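Local coordinates for transposon Tn7 transposition protein tnsA (Escherichia coli, PDB 1T0F), which forms the Tn7 transposase together with TnsB and, as a restriction enzyme-like endonuclease, breaks the 5' DNA strands at the transposon ends, at residues S63-A68 and I132-A137; R57-L62 and I82-P87; H48-H53 and V69-E74. All coordinates share one frame; numbering follows the deposited sequence.

Contact 1 (S63-A68 and I132-A137); sequences SDLELA and IQVKPA. With MG (magnesium ion), chain E.
Glu66, with its CG 4.3 Å from Val134 CB, and Gln133 present the two flat groups here, a carboxylate and a carboxamide: Gln133 OE1 binds the magnesium ion and Glu66 OE2 reaches it through a water. The Glu66 carboxylate meets the ion only in its second shell, OE2 accepting a hydrogen bond of 2.6 Å from water 1, itself a metal ligand, while OE1 is held by Leu62 N. The carboxamide binds directly, with Gln133 OE1 2.5 Å from the metal, and its NE2 is hydrogen-bonded to Glu152. The Gln133 chain bends at chi2 (66°), which brings OE1 round to the same ion as Val134 O, at 2.4 Å. Water 2 and Asp117 OD2 are further ligands, and Lys135 NZ donates to water 2 over 2.7 Å. Gln-Val-Lys probably corresponds to the (D/E)-X-K motif of the PDDEXK clan, and Glu66, Asp117 and Lys135 are active-site residues. On the helix side Ser63 is the N-cap: its OG accepts from Glu66 N at 3.0 Å, tying down the turn that bears the catalytic glutamate. Between helix and strand, Leu65 and Val134 lie side by side, pointing opposite ways, and Leu65 CD2 is 3.5 Å from Lys135 O.

Contact 2 (R57-L62 and I82-P87); sequences RVHHLL and IREQFP
Both oxygens of the Glu84 carboxylate are gripped twice. OE1 accepts from Arg57 NH2 and His59 ND1, each at 2.8 Å, and OE2 accepts from Arg57 NH1 at 3.2 Å and from the backbone His60 N at 2.9 Å. These bonds fasten the 48-51/58-61 hairpin to strand 79-87, an outermost strand of the PDDEXK nuclease sheet; strands 58-61 and 82-84 diverge by 44° with axes 7.8 Å apart, so side chains make the join. Arg57 meets Glu84 end-on as a two-nitrogen salt bridge, its guanidinium only 20° from the carboxylate plane, with both oxygens used on their syn sides. His59 ND1 and His60 N come instead from above that plane. The His59 ring is fixed at its other nitrogen by Thr55, and Arg57 CZ lies 3.5 Å above the ring plane, offset toward its rim. Replacing Glu84 by an alanine removes all four acceptor bonds and is likely to leave the buried Arg57 charge without its mate and the His59 ring freer to turn. Where the chain turns a corner, at left-handed phi/psi values, Gln85 NE2 donates to His60 O at 3.0 Å and has Glu66 as its second partner. Leu62 CD1 packs 3.7 Å from Gln85 NE2.

Contact 3 (H48-H53 and V69-E74); sequences HRIYSH and VFLSLE
Strand 48-51 and the 69-74 portion of helix 64-75 run almost parallel, 9° between their directions and 11.0 Å between their axes, a separation that side chains bridge at two levels. Here the helix packs on the 48-51/58-61 hairpin of the nuclease domain, by apolar contact at Ile50 and Phe70 and polar anchoring at Glu74. Ile50 CG2 sits over one face of the Phe70 ring in a CH-pi contact, 3.9 Å from the centroid and 29° off the ring normal. Glu74 CB lies over the opposite face, and Ser52 CB is at the ring edge, 3.8 Å from Phe70 CZ. The other branch of Ile50 meets Leu71 at about a right angle, with CD1 3.7 Å from Leu71 CD2. Glu74 leaves the helix with CG opposite its backbone N (chi1 180°) and then bends at chi2, placing the carboxylate against the loop that follows the strand. Ser52 OG donates to the syn side of Glu74 OE1 over 2.7 Å and accepts from Thr55 N. His53 N makes only a weak bond to Glu74 OE2 (2.8 Å), an oxygen that also meets Lys54 N and Lys245. Leu61 of strand 58-61 adjoins both Ile50 and Phe70, and Tyr183 of helix 173-183 touches Ile50 and Leu71.

The three contacts form one compact cluster: the centre of contact 1 lies about 12 Å from those of contacts 2 and 3, which are about 9 Å apart. Contacts 1 and 3 use successive turns of helix 64-75, while contacts 2 and 3 use adjacent strands of the 48-51/58-61 hairpin. Along the chain the segments run 48-53, 57-62, 63-68, 69-74, 82-87 and 132-137, so every pair of contacts interleaves. The helix packs on the hairpin through Phe70 and on the four-stranded sheet through Val69 and Leu73 with Phe118, while contact 2 ties hairpin to sheet directly. A probable hydrogen bond of 2.8 Å from Gln85 NE2 to Glu66 OE1 joins contact 2 to the active site.

Contact 1 (S63-A68 and I132-A137)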
# COMPACT_ATOMS: atom_id res chain seq x y z
N SER A 63 -1.17 -0.26 7.65
CA SER A 63 -1.62 1.07 8.07
C SER A 63 -2.69 1.56 7.11
O SER A 63 -2.84 1.02 6.01
CB SER A 63 -0.45 2.06 8.08
OG SER A 63 -0.07 2.43 6.76
N ASP A 64 -3.44 2.59 7.53
CA ASP A 64 -4.47 3.16 6.68
C ASP A 64 -3.81 3.82 5.47
O ASP A 64 -4.38 3.87 4.39
CB ASP A 64 -5.29 4.22 7.43
CG ASP A 64 -6.17 3.62 8.53
OD1 ASP A 64 -6.31 2.38 8.59
OD2 ASP A 64 -6.73 4.40 9.32
N LEU A 65 -2.59 4.31 5.67
CA LEU A 65 -1.87 4.95 4.57
C LEU A 65 -1.49 3.92 3.51
O LEU A 65 -1.57 4.20 2.31
CB LEU A 65 -0.61 5.64 5.09
CG LEU A 65 0.16 6.45 4.05
CD1 LEU A 65 -0.79 7.23 3.16
CD2 LEU A 65 1.15 7.39 4.77
N GLU A 66 -1.07 2.73 3.95
CA GLU A 66 -0.72 1.66 3.01
C GLU A 66 -1.98 1.22 2.28
O GLU A 66 -1.93 0.90 1.09
CB GLU A 66 -0.10 0.48 3.76
CG GLU A 66 1.39 0.65 4.02
CD GLU A 66 1.98 -0.49 4.85
OE1 GLU A 66 1.52 -1.64 4.70
OE2 GLU A 66 2.92 -0.22 5.65
N LEU A 67 -3.11 1.21 2.98
CA LEU A 67 -4.38 0.85 2.36
C LEU A 67 -4.69 1.85 1.24
O LEU A 67 -5.10 1.46 0.14
CB LEU A 67 -5.51 0.89 3.40
CG LEU A 67 -6.95 0.72 2.88
CD1 LEU A 67 -7.12 -0.67 2.26
CD2 LEU A 67 -7.93 0.92 4.03
N ALA A 68 -4.51 3.13 1.52
CA ALA A 68 -4.79 4.16 0.51
C ALA A 68 -3.93 3.98 -0.75
O ALA A 68 -4.41 4.11 -1.88
CB ALA A 68 -4.57 5.55 1.10
N ILE A 132 7.85 1.79 -3.70
CA ILE A 132 7.29 2.85 -2.87
C ILE A 132 7.43 2.57 -1.38
O ILE A 132 7.18 1.45 -0.92
CB ILE A 132 5.77 3.04 -3.14
CG1 ILE A 132 5.53 3.58 -4.55
CG2 ILE A 132 5.16 3.99 -2.09
CD1 ILE A 132 4.07 3.91 -4.83
N GLN A 133 7.86 3.58 -0.63
CA GLN A 133 7.92 3.48 0.83
C GLN A 133 6.87 4.52 1.27
O GLN A 133 6.87 5.66 0.80
CB GLN A 133 9.30 3.85 1.39
CG GLN A 133 9.32 3.91 2.92
CD GLN A 133 9.10 2.56 3.60
OE1 GLN A 133 8.63 2.49 4.74
NE2 GLN A 133 9.46 1.49 2.91
N VAL A 134 5.98 4.10 2.16
CA VAL A 134 4.91 4.93 2.68
C VAL A 134 5.29 5.48 4.07
O VAL A 134 5.71 4.73 4.94
CB VAL A 134 3.63 4.08 2.78
CG1 VAL A 134 2.56 4.82 3.46
CG2 VAL A 134 3.20 3.65 1.38
N LYS A 135 5.15 6.79 4.28
CA LYS A 135 5.50 7.39 5.56
C LYS A 135 4.59 8.54 5.94
O LYS A 135 4.11 9.27 5.07
CB LYS A 135 6.91 7.99 5.52
CG LYS A 135 8.06 7.00 5.47
CD LYS A 135 8.15 6.20 6.76
CE LYS A 135 9.33 5.24 6.71
NZ LYS A 135 9.35 4.32 7.88
N PRO A 136 4.31 8.71 7.24
CA PRO A 136 3.46 9.84 7.63
C PRO A 136 4.38 11.01 7.31
O PRO A 136 5.60 10.90 7.47
CB PRO A 136 3.31 9.66 9.14
CG PRO A 136 3.37 8.17 9.30
CD PRO A 136 4.50 7.78 8.37
N ALA A 137 3.84 12.13 6.84
CA ALA A 137 4.68 13.26 6.49
C ALA A 137 5.54 13.73 7.67
O ALA A 137 6.68 14.11 7.50
CB ALA A 137 3.82 14.42 5.99
MG MG E . 6.33 2.55 5.65
O HOH W 1 4.12 1.79 6.68
O HOH W 2 6.90 3.15 7.94

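Contact 2 (R57-L62 and I82-P87)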
# COMPACT_ATOMS: atom_id res chain seq x y z
N ARG A 57 -4.60 -12.42 -4.81
CA ARG A 57 -4.20 -12.64 -3.42
C ARG A 57 -4.90 -11.73 -2.43
O ARG A 57 -5.49 -10.71 -2.81
CB ARG A 57 -2.70 -12.36 -3.21
CG ARG A 57 -1.71 -13.26 -3.93
CD ARG A 57 -0.29 -13.07 -3.35
NE ARG A 57 0.30 -11.76 -3.65
CZ ARG A 57 0.42 -10.76 -2.77
NH1 ARG A 57 -0.01 -10.90 -1.52
NH2 ARG A 57 0.98 -9.62 -3.15
N VAL A 58 -4.82 -12.10 -1.16
CA VAL A 58 -5.35 -11.27 -0.08
C VAL A 58 -4.06 -10.60 0.41
O VAL A 58 -3.16 -11.27 0.91
CB VAL A 58 -5.96 -12.09 1.07
CG1 VAL A 58 -6.18 -11.19 2.29
CG2 VAL A 58 -7.30 -12.69 0.63
N HIS A 59 -3.97 -9.28 0.23
CA HIS A 59 -2.78 -8.55 0.62
C HIS A 59 -2.77 -8.14 2.09
O HIS A 59 -3.81 -8.04 2.72
CB HIS A 59 -2.63 -7.29 -0.24
CG HIS A 59 -2.42 -7.59 -1.69
ND1 HIS A 59 -1.22 -7.34 -2.33
CD2 HIS A 59 -3.24 -8.12 -2.62
CE1 HIS A 59 -1.32 -7.72 -3.60
NE2 HIS A 59 -2.53 -8.19 -3.80
N HIS A 60 -1.56 -7.90 2.59
CA HIS A 60 -1.33 -7.49 3.97
C HIS A 60 -0.84 -6.06 4.03
O HIS A 60 0.29 -5.78 3.65
CB HIS A 60 -0.28 -8.38 4.61
CG HIS A 60 -0.76 -9.76 4.92
ND1 HIS A 60 -1.16 -10.15 6.18
CD2 HIS A 60 -0.93 -10.84 4.12
CE1 HIS A 60 -1.56 -11.41 6.14
NE2 HIS A 60 -1.43 -11.85 4.90
N LEU A 61 -1.70 -5.17 4.51
CA LEU A 61 -1.36 -3.76 4.62
C LEU A 61 -1.31 -3.43 6.11
O LEU A 61 -2.22 -3.78 6.86
CB LEU A 61 -2.42 -2.93 3.89
CG LEU A 61 -2.66 -3.45 2.46
CD1 LEU A 61 -3.81 -2.68 1.81
CD2 LEU A 61 -1.40 -3.34 1.65
N LEU A 62 -0.24 -2.75 6.52
CA LEU A 62 -0.05 -2.42 7.93
C LEU A 62 -0.43 -1.03 8.45
O LEU A 62 -0.06 -0.67 9.56
CB LEU A 62 1.40 -2.75 8.31
CG LEU A 62 1.71 -4.24 8.53
CD1 LEU A 62 1.25 -5.07 7.33
CD2 LEU A 62 3.20 -4.41 8.76
N ILE A 82 1.50 -6.34 -7.63
CA ILE A 82 1.73 -5.49 -6.46
C ILE A 82 2.30 -6.42 -5.40
O ILE A 82 1.62 -7.34 -4.95
CB ILE A 82 0.41 -4.89 -5.93
CG1 ILE A 82 -0.17 -3.90 -6.95
CG2 ILE A 82 0.67 -4.17 -4.59
CD1 ILE A 82 -1.59 -3.43 -6.61
N ARG A 83 3.56 -6.20 -5.05
CA ARG A 83 4.22 -7.01 -4.03
C ARG A 83 4.50 -6.15 -2.80
O ARG A 83 5.47 -5.40 -2.76
CB ARG A 83 5.51 -7.60 -4.61
CG ARG A 83 5.26 -8.81 -5.54
CD ARG A 83 6.54 -9.35 -6.19
NE ARG A 83 7.06 -8.47 -7.24
CZ ARG A 83 8.28 -8.57 -7.77
NH1 ARG A 83 9.11 -9.51 -7.34
NH2 ARG A 83 8.67 -7.75 -8.73
N GLU A 84 3.64 -6.28 -1.80
CA GLU A 84 3.75 -5.50 -0.57
C GLU A 84 4.75 -6.08 0.42
O GLU A 84 5.03 -7.28 0.39
CB GLU A 84 2.38 -5.38 0.12
CG GLU A 84 1.89 -6.64 0.87
CD GLU A 84 1.17 -7.66 -0.02
OE1 GLU A 84 1.32 -7.61 -1.26
OE2 GLU A 84 0.46 -8.52 0.54
N GLN A 85 5.28 -5.22 1.28
CA GLN A 85 6.25 -5.62 2.31
C GLN A 85 7.37 -6.43 1.65
O GLN A 85 7.65 -7.57 2.05
CB GLN A 85 5.56 -6.45 3.40
CG GLN A 85 4.13 -6.06 3.77
CD GLN A 85 3.95 -4.60 4.18
OE1 GLN A 85 4.89 -3.95 4.65
NE2 GLN A 85 2.73 -4.09 4.03
N PHE A 86 8.00 -5.85 0.64
CA PHE A 86 9.06 -6.51 -0.10
C PHE A 86 10.40 -6.38 0.63
O PHE A 86 10.91 -5.27 0.82
CB PHE A 86 9.16 -5.91 -1.51
CG PHE A 86 10.08 -6.67 -2.42
CD1 PHE A 86 9.65 -7.86 -3.02
CD2 PHE A 86 11.37 -6.23 -2.66
CE1 PHE A 86 10.51 -8.59 -3.84
CE2 PHE A 86 12.24 -6.95 -3.48
CZ PHE A 86 11.80 -8.13 -4.07
N PRO A 87 10.99 -7.51 1.03
CA PRO A 87 12.27 -7.53 1.75
C PRO A 87 13.49 -7.17 0.91
O PRO A 87 13.59 -7.57 -0.25
CB PRO A 87 12.33 -8.95 2.29
CG PRO A 87 11.75 -9.73 1.13
CD PRO A 87 10.53 -8.89 0.75

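Contact 3 (H48-H53 and V69-E74)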
# COMPACT_ATOMS: atom_id res chain seq x y z
N HIS A 48 -4.98 -4.11 7.59
CA HIS A 48 -6.04 -4.44 6.66
C HIS A 48 -5.62 -5.63 5.81
O HIS A 48 -4.47 -5.74 5.39
CB HIS A 48 -6.31 -3.26 5.71
CG HIS A 48 -6.67 -1.99 6.40
ND1 HIS A 48 -7.95 -1.72 6.86
CD2 HIS A 48 -5.93 -0.90 6.70
CE1 HIS A 48 -7.97 -0.52 7.42
NE2 HIS A 48 -6.76 0.00 7.33
N ARG A 49 -6.58 -6.52 5.56
CA ARG A 49 -6.37 -7.68 4.72
C ARG A 49 -7.34 -7.42 3.58
O ARG A 49 -8.54 -7.30 3.80
CB ARG A 49 -6.73 -8.96 5.47
CG ARG A 49 -5.69 -9.36 6.50
CD ARG A 49 -4.55 -10.10 5.83
NE ARG A 49 -4.66 -11.54 6.02
CZ ARG A 49 -4.29 -12.46 5.13
NH1 ARG A 49 -3.78 -12.08 3.96
NH2 ARG A 49 -4.41 -13.75 5.41
N ILE A 50 -6.82 -7.30 2.37
CA ILE A 50 -7.69 -6.99 1.25
C ILE A 50 -7.40 -7.80 -0.00
O ILE A 50 -6.25 -8.00 -0.39
CB ILE A 50 -7.65 -5.47 0.94
CG1 ILE A 50 -8.68 -5.13 -0.14
CG2 ILE A 50 -6.26 -5.07 0.50
CD1 ILE A 50 -8.99 -3.64 -0.21
N TYR A 51 -8.47 -8.26 -0.63
CA TYR A 51 -8.37 -9.05 -1.85
C TYR A 51 -8.05 -8.15 -3.04
O TYR A 51 -8.53 -7.01 -3.12
CB TYR A 51 -9.69 -9.78 -2.09
CG TYR A 51 -9.69 -10.63 -3.33
CD1 TYR A 51 -9.00 -11.84 -3.37
CD2 TYR A 51 -10.36 -10.22 -4.48
CE1 TYR A 51 -8.99 -12.63 -4.52
CE2 TYR A 51 -10.35 -11.00 -5.64
CZ TYR A 51 -9.66 -12.20 -5.65
OH TYR A 51 -9.65 -12.98 -6.78
N SER A 52 -7.23 -8.66 -3.95
CA SER A 52 -6.83 -7.92 -5.15
C SER A 52 -7.26 -8.66 -6.40
O SER A 52 -7.02 -9.86 -6.52
CB SER A 52 -5.31 -7.75 -5.20
OG SER A 52 -4.87 -7.52 -6.53
N HIS A 53 -7.89 -7.96 -7.34
CA HIS A 53 -8.31 -8.60 -8.59
C HIS A 53 -7.08 -8.81 -9.47
O HIS A 53 -7.02 -9.76 -10.25
CB HIS A 53 -9.31 -7.73 -9.36
CG HIS A 53 -10.61 -7.53 -8.65
ND1 HIS A 53 -11.77 -7.17 -9.30
CD2 HIS A 53 -10.93 -7.59 -7.33
CE1 HIS A 53 -12.74 -7.01 -8.42
NE2 HIS A 53 -12.26 -7.26 -7.22
N VAL A 69 -2.65 3.68 -0.56
CA VAL A 69 -1.75 3.47 -1.68
C VAL A 69 -2.14 2.20 -2.44
O VAL A 69 -2.14 2.19 -3.67
CB VAL A 69 -0.27 3.37 -1.22
CG1 VAL A 69 0.63 3.06 -2.40
CG2 VAL A 69 0.17 4.68 -0.56
N PHE A 70 -2.47 1.14 -1.71
CA PHE A 70 -2.89 -0.10 -2.35
C PHE A 70 -4.13 0.12 -3.23
O PHE A 70 -4.16 -0.29 -4.39
CB PHE A 70 -3.21 -1.18 -1.31
CG PHE A 70 -3.84 -2.41 -1.91
CD1 PHE A 70 -3.05 -3.39 -2.49
CD2 PHE A 70 -5.22 -2.53 -1.96
CE1 PHE A 70 -3.64 -4.49 -3.12
CE2 PHE A 70 -5.82 -3.62 -2.59
CZ PHE A 70 -5.02 -4.60 -3.17
N LEU A 71 -5.16 0.74 -2.67
CA LEU A 71 -6.39 0.97 -3.43
C LEU A 71 -6.11 1.82 -4.68
O LEU A 71 -6.70 1.59 -5.74
CB LEU A 71 -7.44 1.65 -2.55
CG LEU A 71 -7.98 0.82 -1.38
CD1 LEU A 71 -8.84 1.69 -0.47
CD2 LEU A 71 -8.78 -0.36 -1.91
N SER A 72 -5.22 2.79 -4.55
CA SER A 72 -4.85 3.64 -5.69
C SER A 72 -4.13 2.82 -6.76
O SER A 72 -4.35 3.03 -7.96
CB SER A 72 -3.97 4.80 -5.23
OG SER A 72 -4.61 5.57 -4.22
N LEU A 73 -3.25 1.91 -6.34
CA LEU A 73 -2.51 1.07 -7.29
C LEU A 73 -3.42 0.07 -8.00
O LEU A 73 -3.32 -0.13 -9.21
CB LEU A 73 -1.40 0.29 -6.57
CG LEU A 73 -0.22 1.10 -6.01
CD1 LEU A 73 0.63 0.19 -5.13
CD2 LEU A 73 0.60 1.67 -7.16
N GLU A 74 -4.31 -0.56 -7.23
CA GLU A 74 -5.25 -1.56 -7.75
C GLU A 74 -6.23 -0.93 -8.75
O GLU A 74 -6.80 -1.61 -9.59
CB GLU A 74 -6.01 -2.19 -6.58
CG GLU A 74 -7.05 -3.25 -6.93
CD GLU A 74 -6.45 -4.60 -7.33
OE1 GLU A 74 -5.31 -4.93 -6.90
OE2 GLU A 74 -7.14 -5.35 -8.05